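Local coordinates for protein-arginine-phosphatase (Bacillus subtilis subsp. subtilis, PDB 4KK3) that removes phosphate from phosphoarginine residues of many proteins, reversing the action of the arginine kinase McsB and restoring DNA binding by the repressor CtsR, at residues A[1-14]-A[73-87]. Numbering follows the deposited sequence.
Sequences MDIIFVCTGNTCRS and LMESADLVLAMTHQH. With PO4 (phosphate ion), chain B.
I3, I4, F5 and V6 pair in parallel with L79, V80, L81 and A82, in that order, joining strands 2-7 and 79-82, whose axes approach to 4.7 Å at 25°, in the centre of the four-stranded parallel sheet of the low molecular weight phosphatase fold. I4 N donates to L79 O and I4 O accepts from L81 N; V6 repeats the pattern with L81 O and M83 N. At the N-terminal end of strand 2-7, D2 O takes both D78 N and L79 N, while D78, whose short carboxylate suits a backbone amide, receives D2 N on the anti lone pair of OD2 (2.7 Å). Beta-branched I4 and V6 suit the strand, and their CG2 methyls press on V80; on the other face F5 CE1 meets L81 CD1 (3.9 Å), against helix 124-145.

Past the strand the chain curls into the P-loop, where backbone amides and R13 hold a phosphate beside the sulfur of nucleophile C7. A bend at chi3 (-55°) brings R13 round so that NE reaches phosphate O1 and NH2 reaches O3 (2.9 Å each). M83, unbranched and flexible, sets CB over one guanidinium face and bends CE to F5 CB. Cutting R13 back to an alanine is likely to cost the phosphate these two side-chain bonds and their charge, and M83 the cover of CD and the guanidinium. H87, on the helix capped by T84, offers a flat face to C7 CA (3.9 Å from the ring centroid) in a CH-pi contact and a polar edge, where NE2 shares a hydrogen bond with T8 OG1 (2.8 Å).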
loop_
_atom_site.group_PDB
_atom_site.type_symbol
_atom_site.label_atom_id
_atom_site.label_comp_id
_atom_site.label_asym_id
_atom_site.label_seq_id
_atom_site.Cartn_x
_atom_site.Cartn_y
_atom_site.Cartn_z
HETATM N N MSE A 1 -5.111 6.008 -13.097
HETATM C CA MSE A 1 -5.698 6.673 -11.940
HETATM C C MSE A 1 -4.652 6.857 -10.847
HETATM O O MSE A 1 -3.492 6.463 -11.011
HETATM C CB MSE A 1 -6.876 5.864 -11.409
HETATM C CG MSE A 1 -6.489 4.500 -10.879
HETATM SE SE MSE A 1 -8.003 3.459 -10.253
HETATM C CE MSE A 1 -8.869 3.165 -11.964
ATOM N N ASP A 2 -5.068 7.466 -9.741
ATOM C CA ASP A 2 -4.192 7.690 -8.594
ATOM C C ASP A 2 -4.520 6.723 -7.468
ATOM O O ASP A 2 -5.622 6.741 -6.928
ATOM C CB ASP A 2 -4.324 9.123 -8.074
ATOM C CG ASP A 2 -3.492 10.111 -8.865
ATOM O OD1 ASP A 2 -3.231 9.847 -10.057
ATOM O OD2 ASP A 2 -3.101 11.151 -8.294
ATOM N N ILE A 3 -3.548 5.891 -7.109
ATOM C CA ILE A 3 -3.748 4.892 -6.082
ATOM C C ILE A 3 -2.846 5.217 -4.907
ATOM O O ILE A 3 -1.671 5.536 -5.093
ATOM C CB ILE A 3 -3.397 3.493 -6.595
ATOM C CG1 ILE A 3 -4.144 3.202 -7.894
ATOM C CG2 ILE A 3 -3.725 2.436 -5.543
ATOM C CD1 ILE A 3 -5.583 2.948 -7.699
ATOM N N ILE A 4 -3.396 5.169 -3.698
ATOM C CA ILE A 4 -2.566 5.307 -2.505
ATOM C C ILE A 4 -2.704 4.116 -1.544
ATOM O O ILE A 4 -3.801 3.700 -1.203
ATOM C CB ILE A 4 -2.790 6.658 -1.780
ATOM C CG1 ILE A 4 -1.851 6.796 -0.581
ATOM C CG2 ILE A 4 -4.216 6.808 -1.320
ATOM C CD1 ILE A 4 -1.693 8.219 -0.111
ATOM N N PHE A 5 -1.567 3.559 -1.134
ATOM C CA PHE A 5 -1.533 2.477 -0.149
ATOM C C PHE A 5 -1.297 3.086 1.222
ATOM O O PHE A 5 -0.460 3.958 1.365
ATOM C CB PHE A 5 -0.390 1.503 -0.484
ATOM C CG PHE A 5 -0.602 0.764 -1.769
ATOM C CD1 PHE A 5 -1.571 -0.223 -1.857
ATOM C CD2 PHE A 5 0.168 1.058 -2.888
ATOM C CE1 PHE A 5 -1.783 -0.903 -3.035
ATOM C CE2 PHE A 5 -0.033 0.384 -4.085
ATOM C CZ PHE A 5 -0.996 -0.609 -4.161
ATOM N N VAL A 6 -2.044 2.645 2.231
ATOM C CA VAL A 6 -1.935 3.245 3.562
ATOM C C VAL A 6 -1.680 2.200 4.651
ATOM O O VAL A 6 -2.351 1.160 4.692
ATOM C CB VAL A 6 -3.244 4.002 3.928
ATOM C CG1 VAL A 6 -3.158 4.510 5.370
ATOM C CG2 VAL A 6 -3.478 5.154 2.976
ATOM N N CYS A 7 -0.715 2.468 5.532
ATOM C CA CYS A 7 -0.505 1.618 6.706
ATOM C C CYS A 7 -0.362 2.496 7.943
ATOM O O CYS A 7 -0.857 3.617 7.963
ATOM C CB CYS A 7 0.706 0.679 6.531
ATOM S SG CYS A 7 2.292 1.507 6.216
ATOM N N THR A 8 0.300 1.993 8.977
ATOM C CA THR A 8 0.449 2.776 10.196
ATOM C C THR A 8 1.657 3.727 10.094
ATOM O O THR A 8 1.518 4.951 10.118
ATOM C CB THR A 8 0.611 1.852 11.420
ATOM O OG1 THR A 8 -0.526 0.981 11.524
ATOM C CG2 THR A 8 0.752 2.669 12.696
ATOM N N GLY A 9 2.851 3.162 9.972
ATOM C CA GLY A 9 4.050 3.981 10.016
ATOM C C GLY A 9 4.530 4.501 8.671
ATOM O O GLY A 9 5.349 5.420 8.622
ATOM N N ASN A 10 3.984 3.945 7.589
ATOM C CA ASN A 10 4.494 4.193 6.240
ATOM C C ASN A 10 5.981 3.864 6.233
ATOM O O ASN A 10 6.771 4.543 5.585
ATOM C CB ASN A 10 4.246 5.640 5.773
ATOM C CG ASN A 10 4.510 5.846 4.279
ATOM O OD1 ASN A 10 5.081 6.863 3.885
ATOM N ND2 ASN A 10 4.079 4.887 3.441
ATOM N N THR A 11 6.345 2.817 6.961
ATOM C CA THR A 11 7.737 2.349 6.944
ATOM C C THR A 11 7.891 0.921 6.429
ATOM O O THR A 11 8.969 0.546 5.967
ATOM C CB THR A 11 8.396 2.446 8.341
ATOM O OG1 THR A 11 7.664 1.646 9.280
ATOM C CG2 THR A 11 8.422 3.890 8.826
ATOM N N CYS A 12 6.834 0.118 6.508
ATOM C CA CYS A 12 6.947 -1.279 6.082
ATOM C C CYS A 12 5.965 -1.712 4.986
ATOM O O CYS A 12 6.345 -1.897 3.832
ATOM C CB CYS A 12 6.842 -2.218 7.269
ATOM S SG CYS A 12 7.916 -1.788 8.671
ATOM N N ARG A 13 4.703 -1.872 5.352
ATOM C CA ARG A 13 3.710 -2.457 4.445
ATOM C C ARG A 13 3.384 -1.584 3.241
ATOM O O ARG A 13 3.483 -2.035 2.097
ATOM C CB ARG A 13 2.408 -2.753 5.197
ATOM C CG ARG A 13 2.387 -4.073 5.937
ATOM C CD ARG A 13 1.245 -4.080 6.984
ATOM N NE ARG A 13 1.360 -2.948 7.893
ATOM C CZ ARG A 13 0.493 -2.695 8.870
ATOM N NH1 ARG A 13 -0.531 -3.512 9.053
ATOM N NH2 ARG A 13 0.664 -1.643 9.657
ATOM N N SER A 14 2.954 -0.348 3.487
ATOM C CA SER A 14 2.591 0.501 2.360
ATOM C C SER A 14 3.760 0.893 1.437
ATOM O O SER A 14 3.550 0.939 0.226
ATOM C CB SER A 14 1.657 1.682 2.725
ATOM O OG SER A 14 2.261 2.671 3.535
ATOM N N LEU A 73 -4.123 14.530 -0.005
ATOM C CA LEU A 73 -3.921 13.205 -0.590
ATOM C C LEU A 73 -5.230 12.425 -0.673
ATOM O O LEU A 73 -5.496 11.740 -1.665
ATOM C CB LEU A 73 -2.894 12.409 0.216
ATOM C CG LEU A 73 -1.451 12.913 0.232
ATOM C CD1 LEU A 73 -0.614 12.073 1.192
ATOM C CD2 LEU A 73 -0.856 12.887 -1.165
HETATM N N MSE A 74 -6.039 12.524 0.379
HETATM C CA MSE A 74 -7.314 11.818 0.435
HETATM C C MSE A 74 -8.290 12.331 -0.620
HETATM O O MSE A 74 -9.031 11.554 -1.218
HETATM C CB MSE A 74 -7.934 11.913 1.836
HETATM C CG MSE A 74 -7.249 11.042 2.888
HETATM SE SE MSE A 74 -7.402 9.137 2.481
HETATM C CE MSE A 74 -9.341 9.072 2.295
ATOM N N GLU A 75 -8.283 13.639 -0.851
ATOM C CA GLU A 75 -9.171 14.233 -1.848
ATOM C C GLU A 75 -8.769 13.811 -3.261
ATOM O O GLU A 75 -9.625 13.480 -4.083
ATOM C CB GLU A 75 -9.174 15.764 -1.728
ATOM C CG GLU A 75 -10.133 16.487 -2.682
ATOM C CD GLU A 75 -9.585 16.633 -4.100
ATOM O OE1 GLU A 75 -8.356 16.802 -4.259
ATOM O OE2 GLU A 75 -10.387 16.566 -5.057
ATOM N N SER A 76 -7.467 13.832 -3.540
ATOM C CA SER A 76 -6.968 13.609 -4.898
ATOM C C SER A 76 -6.915 12.145 -5.330
ATOM O O SER A 76 -6.897 11.852 -6.526
ATOM C CB SER A 76 -5.581 14.231 -5.067
ATOM O OG SER A 76 -5.013 13.853 -6.309
ATOM N N ALA A 77 -6.868 11.233 -4.366
ATOM C CA ALA A 77 -6.803 9.807 -4.680
ATOM C C ALA A 77 -8.077 9.312 -5.350
ATOM O O ALA A 77 -9.180 9.731 -4.996
ATOM C CB ALA A 77 -6.523 8.992 -3.412
ATOM N N ASP A 78 -7.923 8.404 -6.308
ATOM C CA ASP A 78 -9.071 7.725 -6.897
ATOM C C ASP A 78 -9.409 6.477 -6.084
ATOM O O ASP A 78 -10.570 6.079 -5.980
ATOM C CB ASP A 78 -8.784 7.359 -8.356
ATOM C CG ASP A 78 -8.581 8.581 -9.227
ATOM O OD1 ASP A 78 -9.486 9.438 -9.255
ATOM O OD2 ASP A 78 -7.511 8.700 -9.868
ATOM N N LEU A 79 -8.386 5.887 -5.479
ATOM C CA LEU A 79 -8.541 4.667 -4.701
ATOM C C LEU A 79 -7.532 4.647 -3.565
ATOM O O LEU A 79 -6.350 4.881 -3.782
ATOM C CB LEU A 79 -8.334 3.437 -5.588
ATOM C CG LEU A 79 -8.554 2.039 -4.997
ATOM C CD1 LEU A 79 -9.987 1.875 -4.480
ATOM C CD2 LEU A 79 -8.225 0.983 -6.058
ATOM N N VAL A 80 -8.018 4.383 -2.359
ATOM C CA VAL A 80 -7.168 4.307 -1.177
ATOM C C VAL A 80 -7.235 2.888 -0.639
ATOM O O VAL A 80 -8.296 2.418 -0.259
ATOM C CB VAL A 80 -7.645 5.294 -0.103
ATOM C CG1 VAL A 80 -6.737 5.239 1.123
ATOM C CG2 VAL A 80 -7.706 6.709 -0.672
ATOM N N LEU A 81 -6.099 2.184 -0.624
ATOM C CA LEU A 81 -6.116 0.798 -0.185
ATOM C C LEU A 81 -5.335 0.649 1.105
ATOM O O LEU A 81 -4.109 0.765 1.120
ATOM C CB LEU A 81 -5.533 -0.115 -1.265
ATOM C CG LEU A 81 -6.353 -0.101 -2.559
ATOM C CD1 LEU A 81 -5.657 -0.871 -3.682
ATOM C CD2 LEU A 81 -7.766 -0.650 -2.313
ATOM N N ALA A 82 -6.060 0.372 2.173
ATOM C CA ALA A 82 -5.524 0.301 3.514
ATOM C C ALA A 82 -5.098 -1.117 3.818
ATOM O O ALA A 82 -5.663 -2.063 3.285
ATOM C CB ALA A 82 -6.626 0.722 4.509
HETATM N N MSE A 83 -4.132 -1.283 4.710
HETATM C CA MSE A 83 -3.695 -2.641 5.062
HETATM C C MSE A 83 -4.695 -3.383 5.947
HETATM O O MSE A 83 -4.918 -4.591 5.786
HETATM C CB MSE A 83 -2.325 -2.630 5.739
HETATM C CG MSE A 83 -1.200 -2.107 4.863
HETATM SE SE MSE A 83 -1.032 -3.083 3.166
HETATM C CE MSE A 83 -0.610 -1.563 2.034
ATOM N N THR A 84 -5.297 -2.667 6.891
ATOM C CA THR A 84 -6.212 -3.307 7.835
ATOM C C THR A 84 -7.564 -2.588 7.921
ATOM O O THR A 84 -7.695 -1.421 7.533
ATOM C CB THR A 84 -5.628 -3.363 9.264
ATOM O OG1 THR A 84 -5.700 -2.062 9.858
ATOM C CG2 THR A 84 -4.164 -3.845 9.255
ATOM N N HIS A 85 -8.559 -3.280 8.461
ATOM C CA HIS A 85 -9.861 -2.660 8.653
ATOM C C HIS A 85 -9.779 -1.530 9.689
ATOM O O HIS A 85 -10.463 -0.523 9.576
ATOM C CB HIS A 85 -10.940 -3.709 8.982
ATOM C CG HIS A 85 -11.503 -4.389 7.766
ATOM N ND1 HIS A 85 -10.940 -5.521 7.216
ATOM C CD2 HIS A 85 -12.570 -4.085 6.986
ATOM C CE1 HIS A 85 -11.633 -5.884 6.150
ATOM N NE2 HIS A 85 -12.633 -5.035 5.996
ATOM N N GLN A 86 -8.901 -1.675 10.668
ATOM C CA GLN A 86 -8.653 -0.587 11.600
ATOM C C GLN A 86 -8.078 0.654 10.910
ATOM O O GLN A 86 -8.367 1.777 11.305
ATOM C CB GLN A 86 -7.708 -1.036 12.709
ATOM C CG GLN A 86 -7.521 0.011 13.764
ATOM C CD GLN A 86 -8.825 0.363 14.459
ATOM O OE1 GLN A 86 -9.404 1.426 14.231
ATOM N NE2 GLN A 86 -9.295 -0.534 15.302
ATOM N N HIS A 87 -7.245 0.460 9.887
ATOM C CA HIS A 87 -6.773 1.620 9.142
ATOM C C HIS A 87 -7.931 2.383 8.492
ATOM O O HIS A 87 -7.930 3.600 8.509
ATOM C CB HIS A 87 -5.763 1.215 8.083
ATOM C CG HIS A 87 -4.448 0.784 8.646
ATOM N ND1 HIS A 87 -3.671 -0.187 8.049
ATOM C CD2 HIS A 87 -3.762 1.200 9.736
ATOM C CE1 HIS A 87 -2.566 -0.355 8.753
ATOM N NE2 HIS A 87 -2.595 0.473 9.783
HETATM P P PO4 B . 4.067 -0.256 8.950
HETATM O O1 PO4 B . 3.710 -1.321 7.958
HETATM O O2 PO4 B . 4.866 -0.890 10.080
HETATM O O3 PO4 B . 2.766 0.281 9.570
HETATM O O4 PO4 B . 4.843 0.897 8.392
#